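Long-range contacts in endonuclease PI-MtuI (Mycobacterium tuberculosis, PDB 2IMZ), which probably excises itself from a RecA precursor as an intein splicing domain, joining the two flanking protein segments by a peptide bond: residues Ser47-Gly52 with Thr148-Val153; His30-Ala35 with Thr158-Gly163. The protein carries 1 engineered substitution. All blocks are in the same frame, centred on the assembly; numbering follows the deposited sequence.

Contact 1 of 2, residues Ser47-Gly52 with Thr148-Val153; sequences SWFDQG and TFDLEV. With ZN (zinc ion), chain C.
Glu-152 packs unusually tightly on Ser-47, CB to CB 3.3 Å, and from this spot inside an antiparallel strand pair it binds a zinc ion that also links two subunits. Glu-152 CG passes the edge of the Phe-49 ring, 3.6 Å from Phe-49 CE1; the bend at chi2 (-54°) then turns the carboxylate off, and Glu-152 OE1 reaches the zinc at 2.2 Å. His-157 and His-167 of the second subunit hold the same metal. Asp-150 O lies in the plane of the Phe-49 ring, at its edge, and accepts from Phe-49 N. Further along, Gln-51 OE1 lies 3.9 Å from Asp-150 CB, amide and carboxylate planes 4° apart. Thr-148 closes the far end: its N and its OG1 both donate to Gly-52 O, each at 2.8 Å. Asp-50 OD1 accepts from Gly-52 N in an Asx turn, and a water bound to OD1 donates to Thr-148 O. On the other face Trp-48 CD1 lies 3.7 Å from Leu-151 CD2, and Leu-151 and Phe-149 pack on helix 19-24. Lys-74 of the second subunit bridges Asp-150 OD2 and Glu-152 OE2, so metal and lysine probably stabilise the negative charge on Glu-152.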
ATOM      1  N   SER A  47      -5.168   0.848  10.777  1.00 16.29           N
ATOM      2  CA  SER A  47      -3.762   0.872  11.184  1.00 17.70           C
ATOM      3  C   SER A  47      -3.214   2.281  11.014  1.00 16.89           C
ATOM      4  O   SER A  47      -3.639   3.015  10.119  1.00 16.07           O
ATOM      5  CB  SER A  47      -2.927  -0.099  10.347  1.00 21.20           C
ATOM      6  OG  SER A  47      -3.372  -1.431  10.499  1.00 23.67           O
ATOM      7  N   TRP A  48      -2.259   2.643  11.869  1.00 16.04           N
ATOM      8  CA  TRP A  48      -1.655   3.975  11.862  1.00 15.12           C
ATOM      9  C   TRP A  48      -0.133   3.872  11.873  1.00 16.04           C
ATOM     10  O   TRP A  48       0.436   3.125  12.673  1.00 15.61           O
ATOM     11  CB  TRP A  48      -2.114   4.746  13.104  1.00 13.89           C
ATOM     12  CG  TRP A  48      -3.599   4.821  13.237  1.00 14.38           C
ATOM     13  CD1 TRP A  48      -4.413   5.820  12.789  1.00 11.77           C
ATOM     14  CD2 TRP A  48      -4.458   3.823  13.798  1.00 14.75           C
ATOM     15  NE1 TRP A  48      -5.727   5.506  13.034  1.00 12.38           N
ATOM     16  CE2 TRP A  48      -5.785   4.285  13.652  1.00 14.64           C
ATOM     17  CE3 TRP A  48      -4.236   2.580  14.409  1.00 17.19           C
ATOM     18  CZ2 TRP A  48      -6.890   3.549  14.095  1.00 17.33           C
ATOM     19  CZ3 TRP A  48      -5.336   1.845  14.850  1.00 16.49           C
ATOM     20  CH2 TRP A  48      -6.647   2.334  14.689  1.00 17.88           C
ATOM     21  N   PHE A  49       0.530   4.634  11.007  1.00 16.04           N
ATOM     22  CA  PHE A  49       1.987   4.592  10.952  1.00 16.68           C
ATOM     23  C   PHE A  49       2.672   5.954  10.966  1.00 16.43           C
ATOM     24  O   PHE A  49       2.332   6.843  10.183  1.00 15.22           O
ATOM     25  CB  PHE A  49       2.450   3.822   9.711  1.00 18.25           C
ATOM     26  CG  PHE A  49       1.792   2.484   9.547  1.00 19.73           C
ATOM     27  CD1 PHE A  49       0.555   2.375   8.919  1.00 21.91           C
ATOM     28  CD2 PHE A  49       2.394   1.333  10.050  1.00 21.64           C
ATOM     29  CE1 PHE A  49      -0.077   1.135   8.793  1.00 22.48           C
ATOM     30  CE2 PHE A  49       1.771   0.089   9.930  1.00 21.95           C
ATOM     31  CZ  PHE A  49       0.532  -0.006   9.300  1.00 22.57           C
ATOM     32  N   ASP A  50       3.625   6.114  11.880  1.00 17.86           N
ATOM     33  CA  ASP A  50       4.417   7.339  11.973  1.00 19.41           C
ATOM     34  C   ASP A  50       5.690   6.926  11.244  1.00 20.01           C
ATOM     35  O   ASP A  50       6.496   6.164  11.776  1.00 19.94           O
ATOM     36  CB  ASP A  50       4.732   7.681  13.430  1.00 20.77           C
ATOM     37  CG  ASP A  50       5.511   8.977  13.569  1.00 21.91           C
ATOM     38  OD1 ASP A  50       6.449   9.201  12.775  1.00 22.95           O
ATOM     39  OD2 ASP A  50       5.195   9.770  14.480  1.00 25.12           O
ATOM     40  N   GLN A  51       5.862   7.429  10.027  1.00 21.00           N
ATOM     41  CA  GLN A  51       6.994   7.062   9.187  1.00 21.70           C
ATOM     42  C   GLN A  51       8.275   7.877   9.315  1.00 21.85           C
ATOM     43  O   GLN A  51       9.224   7.656   8.559  1.00 22.86           O
ATOM     44  CB  GLN A  51       6.538   7.061   7.727  1.00 21.82           C
ATOM     45  CG  GLN A  51       5.255   6.273   7.484  1.00 21.04           C
ATOM     46  CD  GLN A  51       5.425   4.780   7.699  1.00 21.63           C
ATOM     47  OE1 GLN A  51       5.180   3.980   6.794  1.00 25.28           O
ATOM     48  NE2 GLN A  51       5.840   4.396   8.897  1.00 21.72           N
ATOM     49  N   GLY A  52       8.309   8.810  10.261  1.00 22.32           N
ATOM     50  CA  GLY A  52       9.498   9.622  10.448  1.00 24.15           C
ATOM     51  C   GLY A  52       9.680  10.692   9.387  1.00 24.92           C
ATOM     52  O   GLY A  52       8.832  10.865   8.512  1.00 25.42           O
ATOM     53  N   THR A 148       6.471  12.331   8.056  1.00 17.43           N
ATOM     54  CA  THR A 148       5.509  11.662   7.195  1.00 16.54           C
ATOM     55  C   THR A 148       4.728  10.579   7.922  1.00 17.09           C
ATOM     56  O   THR A 148       5.147  10.090   8.976  1.00 16.35           O
ATOM     57  CB  THR A 148       6.208  11.066   5.956  1.00 15.69           C
ATOM     58  OG1 THR A 148       7.167  10.085   6.368  1.00 16.44           O
ATOM     59  CG2 THR A 148       6.916  12.163   5.178  1.00 13.95           C
ATOM     60  N   PHE A 149       3.586  10.212   7.349  1.00 15.79           N
ATOM     61  CA  PHE A 149       2.703   9.226   7.949  1.00 14.86           C
ATOM     62  C   PHE A 149       2.008   8.368   6.907  1.00 14.26           C
ATOM     63  O   PHE A 149       2.054   8.657   5.710  1.00 13.69           O
ATOM     64  CB  PHE A 149       1.638   9.930   8.793  1.00 15.92           C
ATOM     65  CG  PHE A 149       2.198  10.934   9.756  1.00 16.58           C
ATOM     66  CD1 PHE A 149       2.565  12.204   9.323  1.00 16.79           C
ATOM     67  CD2 PHE A 149       2.409  10.591  11.086  1.00 16.23           C
ATOM     68  CE1 PHE A 149       3.138  13.121  10.200  1.00 18.70           C
ATOM     69  CE2 PHE A 149       2.980  11.497  11.970  1.00 16.20           C
ATOM     70  CZ  PHE A 149       3.348  12.766  11.527  1.00 17.25           C
ATOM     71  N   ASP A 150       1.336   7.326   7.380  1.00 14.33           N
ATOM     72  CA  ASP A 150       0.617   6.413   6.506  1.00 16.64           C
ATOM     73  C   ASP A 150      -0.578   5.846   7.273  1.00 15.74           C
ATOM     74  O   ASP A 150      -0.574   5.818   8.503  1.00 13.74           O
ATOM     75  CB  ASP A 150       1.558   5.288   6.063  1.00 22.68           C
ATOM     76  CG  ASP A 150       1.128   4.637   4.769  1.00 28.18           C
ATOM     77  OD1 ASP A 150       0.822   5.370   3.804  1.00 31.46           O
ATOM     78  OD2 ASP A 150       1.115   3.386   4.710  1.00 33.07           O
ATOM     79  N   LEU A 151      -1.599   5.410   6.542  1.00 14.31           N
ATOM     80  CA  LEU A 151      -2.799   4.844   7.154  1.00 14.21           C
ATOM     81  C   LEU A 151      -3.244   3.601   6.399  1.00 15.42           C
ATOM     82  O   LEU A 151      -3.055   3.510   5.188  1.00 17.92           O
ATOM     83  CB  LEU A 151      -3.947   5.858   7.115  1.00 12.43           C
ATOM     84  CG  LEU A 151      -3.775   7.205   7.820  1.00 15.29           C
ATOM     85  CD1 LEU A 151      -4.930   8.137   7.443  1.00 14.62           C
ATOM     86  CD2 LEU A 151      -3.725   6.988   9.331  1.00 13.45           C
ATOM     87  N   GLU A 152      -3.817   2.637   7.116  1.00 13.95           N
ATOM     88  CA  GLU A 152      -4.346   1.442   6.472  1.00 12.80           C
ATOM     89  C   GLU A 152      -5.856   1.563   6.522  1.00 12.99           C
ATOM     90  O   GLU A 152      -6.435   1.798   7.586  1.00 12.46           O
ATOM     91  CB  GLU A 152      -3.920   0.156   7.183  1.00 14.75           C
ATOM     92  CG  GLU A 152      -2.587  -0.402   6.720  1.00 17.78           C
ATOM     93  CD  GLU A 152      -2.516  -0.608   5.210  1.00 14.17           C
ATOM     94  OE1 GLU A 152      -3.346  -1.357   4.637  1.00 18.23           O
ATOM     95  OE2 GLU A 152      -1.618  -0.012   4.593  1.00 19.38           O
ATOM     96  N   VAL A 153      -6.475   1.411   5.358  1.00 13.01           N
ATOM     97  CA  VAL A 153      -7.919   1.504   5.198  1.00 13.76           C
ATOM     98  C   VAL A 153      -8.467   0.112   4.927  1.00 14.10           C
ATOM     99  O   VAL A 153      -8.062  -0.556   3.977  1.00 13.87           O
ATOM    100  CB  VAL A 153      -8.279   2.438   4.018  1.00 12.83           C
ATOM    101  CG1 VAL A 153      -9.790   2.488   3.820  1.00 13.13           C
ATOM    102  CG2 VAL A 153      -7.738   3.836   4.288  1.00 14.59           C
TER
HETATM  103 ZN    ZN C 501      -3.148  -1.204   2.460  1.00 15.40          ZN
HETATM  104  O   HOH W   1       6.842  11.383  11.438  1.00 27.73           O

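Contact 2 of 2, residues His30-Ala35 with Thr158-Gly163; sequences HVVAAA and TLVAEG
Thr-158, just ahead of strand 159-161, meets Ala-34 of strand 30-34 in the Hint fold, the all-beta fold of intein splicing domains; the two strands come together without lining up, at 111° to each other. Start at Thr-158 CB, 4.0 Å from Ala-34 N. With chi1 at 63°, OG1 stands between the backbone N and the carbonyl carbon, which turns it to strand 30-34, where it accepts a bond of 2.8 Å from Ala-34 N. That bond is bent, with 139° at the hydrogen. The methyl CG2, anti to the carbonyl carbon, lies 4.0 Å from Ala-34 O. A side-chain oxygen thus takes up a strand N-H at this crossing.

Further on, the contact turns apolar. Val-32 and Val-160 lie alongside each other, pointing the same way, with Val-32 CB 3.5 Å from Val-160 CG2. Val-31 approaches from its CG2 branch, 3.7 Å from Leu-159 CB. Between the backbones a water accepts from Val-32 N at 3.0 Å and donates to Val-160 O at 2.8 Å, while Leu-159 CA turns its hydrogen to Val-32 O. Around these valines, Ile-8 and Phe-9 of strand 7-9 add to the core, and Val-153 lies against Val-31, Ala-33 and Leu-159. All seven touching residues are buried. One polar atom pays for this: Thr-158 O has no hydrogen-bond partner in the model, and the Ala-33 methyl CB sits 3.4 Å from it.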
ATOM      1  N   HIS A  30     -13.256   7.435   9.229  1.00 12.10           N
ATOM      2  CA  HIS A  30     -13.621   6.808   7.968  1.00 12.44           C
ATOM      3  C   HIS A  30     -12.998   7.691   6.898  1.00 11.49           C
ATOM      4  O   HIS A  30     -12.738   8.874   7.137  1.00 12.29           O
ATOM      5  CB  HIS A  30     -15.137   6.773   7.762  1.00 14.90           C
ATOM      6  CG  HIS A  30     -15.813   5.648   8.476  1.00 16.82           C
ATOM      7  ND1 HIS A  30     -16.184   5.722   9.802  1.00 19.33           N
ATOM      8  CD2 HIS A  30     -16.154   4.406   8.059  1.00 17.98           C
ATOM      9  CE1 HIS A  30     -16.722   4.572  10.170  1.00 18.95           C
ATOM     10  NE2 HIS A  30     -16.715   3.757   9.131  1.00 17.61           N
ATOM     11  N   VAL A  31     -12.745   7.114   5.732  1.00 11.02           N
ATOM     12  CA  VAL A  31     -12.168   7.867   4.625  1.00 10.55           C
ATOM     13  C   VAL A  31     -12.953   7.539   3.373  1.00 11.66           C
ATOM     14  O   VAL A  31     -13.777   6.623   3.367  1.00 13.01           O
ATOM     15  CB  VAL A  31     -10.694   7.470   4.354  1.00 11.70           C
ATOM     16  CG1 VAL A  31      -9.856   7.681   5.593  1.00 12.60           C
ATOM     17  CG2 VAL A  31     -10.622   6.017   3.884  1.00 12.41           C
ATOM     18  N   VAL A  32     -12.711   8.306   2.319  1.00 11.20           N
ATOM     19  CA  VAL A  32     -13.339   8.036   1.036  1.00 11.36           C
ATOM     20  C   VAL A  32     -12.357   7.073   0.379  1.00 11.98           C
ATOM     21  O   VAL A  32     -11.200   7.428   0.141  1.00 11.95           O
ATOM     22  CB  VAL A  32     -13.444   9.298   0.158  1.00 10.65           C
ATOM     23  CG1 VAL A  32     -13.980   8.915  -1.224  1.00 12.66           C
ATOM     24  CG2 VAL A  32     -14.352  10.322   0.815  1.00 11.53           C
ATOM     25  N   ALA A  33     -12.808   5.852   0.113  1.00 10.70           N
ATOM     26  CA  ALA A  33     -11.954   4.847  -0.507  1.00 11.96           C
ATOM     27  C   ALA A  33     -12.505   4.437  -1.861  1.00 12.36           C
ATOM     28  O   ALA A  33     -13.716   4.315  -2.038  1.00 13.71           O
ATOM     29  CB  ALA A  33     -11.841   3.625   0.403  1.00 12.13           C
ATOM     30  N   ALA A  34     -11.607   4.227  -2.818  1.00 12.56           N
ATOM     31  CA  ALA A  34     -11.998   3.822  -4.160  1.00 12.97           C
ATOM     32  C   ALA A  34     -11.891   2.314  -4.332  1.00 13.80           C
ATOM     33  O   ALA A  34     -10.893   1.707  -3.942  1.00 14.32           O
ATOM     34  CB  ALA A  34     -11.118   4.522  -5.194  1.00 12.12           C
ATOM     35  N   ALA A  35     -12.923   1.718  -4.923  1.00 14.57           N
ATOM     36  CA  ALA A  35     -12.954   0.281  -5.177  1.00 15.92           C
ATOM     37  C   ALA A  35     -12.360   0.019  -6.560  1.00 17.10           C
ATOM     38  O   ALA A  35     -12.079   0.955  -7.309  1.00 16.65           O
ATOM     39  CB  ALA A  35     -14.391  -0.233  -5.109  1.00 16.73           C
ATOM     40  N   THR A 158      -7.217   2.158  -0.180  1.00 10.73           N
ATOM     41  CA  THR A 158      -7.058   3.460  -0.822  1.00 11.79           C
ATOM     42  C   THR A 158      -7.762   4.502   0.044  1.00 10.33           C
ATOM     43  O   THR A 158      -8.546   4.159   0.928  1.00  9.80           O
ATOM     44  CB  THR A 158      -7.678   3.495  -2.246  1.00 11.46           C
ATOM     45  OG1 THR A 158      -9.092   3.271  -2.165  1.00 13.19           O
ATOM     46  CG2 THR A 158      -7.050   2.430  -3.137  1.00 12.22           C
ATOM     47  N   LEU A 159      -7.467   5.773  -0.196  1.00 11.11           N
ATOM     48  CA  LEU A 159      -8.101   6.848   0.562  1.00 12.25           C
ATOM     49  C   LEU A 159      -7.887   8.177  -0.132  1.00 10.59           C
ATOM     50  O   LEU A 159      -6.979   8.329  -0.948  1.00 10.70           O
ATOM     51  CB  LEU A 159      -7.534   6.947   1.983  1.00 12.99           C
ATOM     52  CG  LEU A 159      -6.125   7.534   2.106  1.00 12.94           C
ATOM     53  CD1 LEU A 159      -5.924   8.141   3.488  1.00 15.93           C
ATOM     54  CD2 LEU A 159      -5.111   6.443   1.827  1.00 16.36           C
ATOM     55  N   VAL A 160      -8.736   9.140   0.198  1.00 10.68           N
ATOM     56  CA  VAL A 160      -8.623  10.463  -0.377  1.00 11.01           C
ATOM     57  C   VAL A 160      -7.830  11.329   0.592  1.00 11.51           C
ATOM     58  O   VAL A 160      -8.159  11.421   1.775  1.00 10.88           O
ATOM     59  CB  VAL A 160     -10.016  11.081  -0.626  1.00 11.00           C
ATOM     60  CG1 VAL A 160      -9.884  12.568  -0.940  1.00 10.52           C
ATOM     61  CG2 VAL A 160     -10.691  10.360  -1.784  1.00 12.40           C
ATOM     62  N   ALA A 161      -6.758  11.925   0.079  1.00 10.32           N
ATOM     63  CA  ALA A 161      -5.889  12.809   0.850  1.00  9.48           C
ATOM     64  C   ALA A 161      -5.768  14.072   0.006  1.00  9.73           C
ATOM     65  O   ALA A 161      -5.437  13.989  -1.178  1.00  8.39           O
ATOM     66  CB  ALA A 161      -4.519  12.163   1.046  1.00 11.05           C
ATOM     67  N   GLU A 162      -6.035  15.228   0.610  1.00  8.56           N
ATOM     68  CA  GLU A 162      -5.998  16.501  -0.104  1.00  9.56           C
ATOM     69  C   GLU A 162      -6.913  16.422  -1.331  1.00  8.94           C
ATOM     70  O   GLU A 162      -6.641  17.026  -2.373  1.00  9.87           O
ATOM     71  CB  GLU A 162      -4.570  16.859  -0.537  1.00 12.12           C
ATOM     72  CG  GLU A 162      -3.648  17.266   0.606  1.00 13.29           C
ATOM     73  CD  GLU A 162      -4.133  18.503   1.339  1.00 16.21           C
ATOM     74  OE1 GLU A 162      -4.602  19.445   0.667  1.00 18.36           O
ATOM     75  OE2 GLU A 162      -4.031  18.543   2.583  1.00 14.44           O
ATOM     76  N   GLY A 163      -8.000  15.665  -1.188  1.00 10.73           N
ATOM     77  CA  GLY A 163      -8.966  15.512  -2.261  1.00  9.78           C
ATOM     78  C   GLY A 163      -8.586  14.584  -3.403  1.00 11.57           C
ATOM     79  O   GLY A 163      -9.374  14.408  -4.330  1.00 11.00           O
TER
HETATM   80  O   HOH W   2     -10.655  10.439   2.622  1.00 11.62           O

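Overall arrangement
Contacts 1 and 2 lie 14 Å apart, centre to centre, and Val-153 joins them: Val-153 CG2 is 3.5 Å from Thr-158 O, and Val-153 CG1 is 3.6 Å from Val-31 CG2. Leu-151 adds a second touch, its CD1 4.1 Å from Leu-159 CD1. Strands 30-34 and 40-52 are sheet neighbours, so both contacts reach the same sheet, contact 2 through strand 30-34 alone. Thr-158 CG2 lies 7.7 Å from the zinc that Glu-152 OE1 holds, so the metal is near both contacts. The modified ends of the intein belong here too: Val-153 N donates a hydrogen bond to the aminosuccinimide at position 168, and Gln-51 OE1 lies near the oxidised cysteine at position 1.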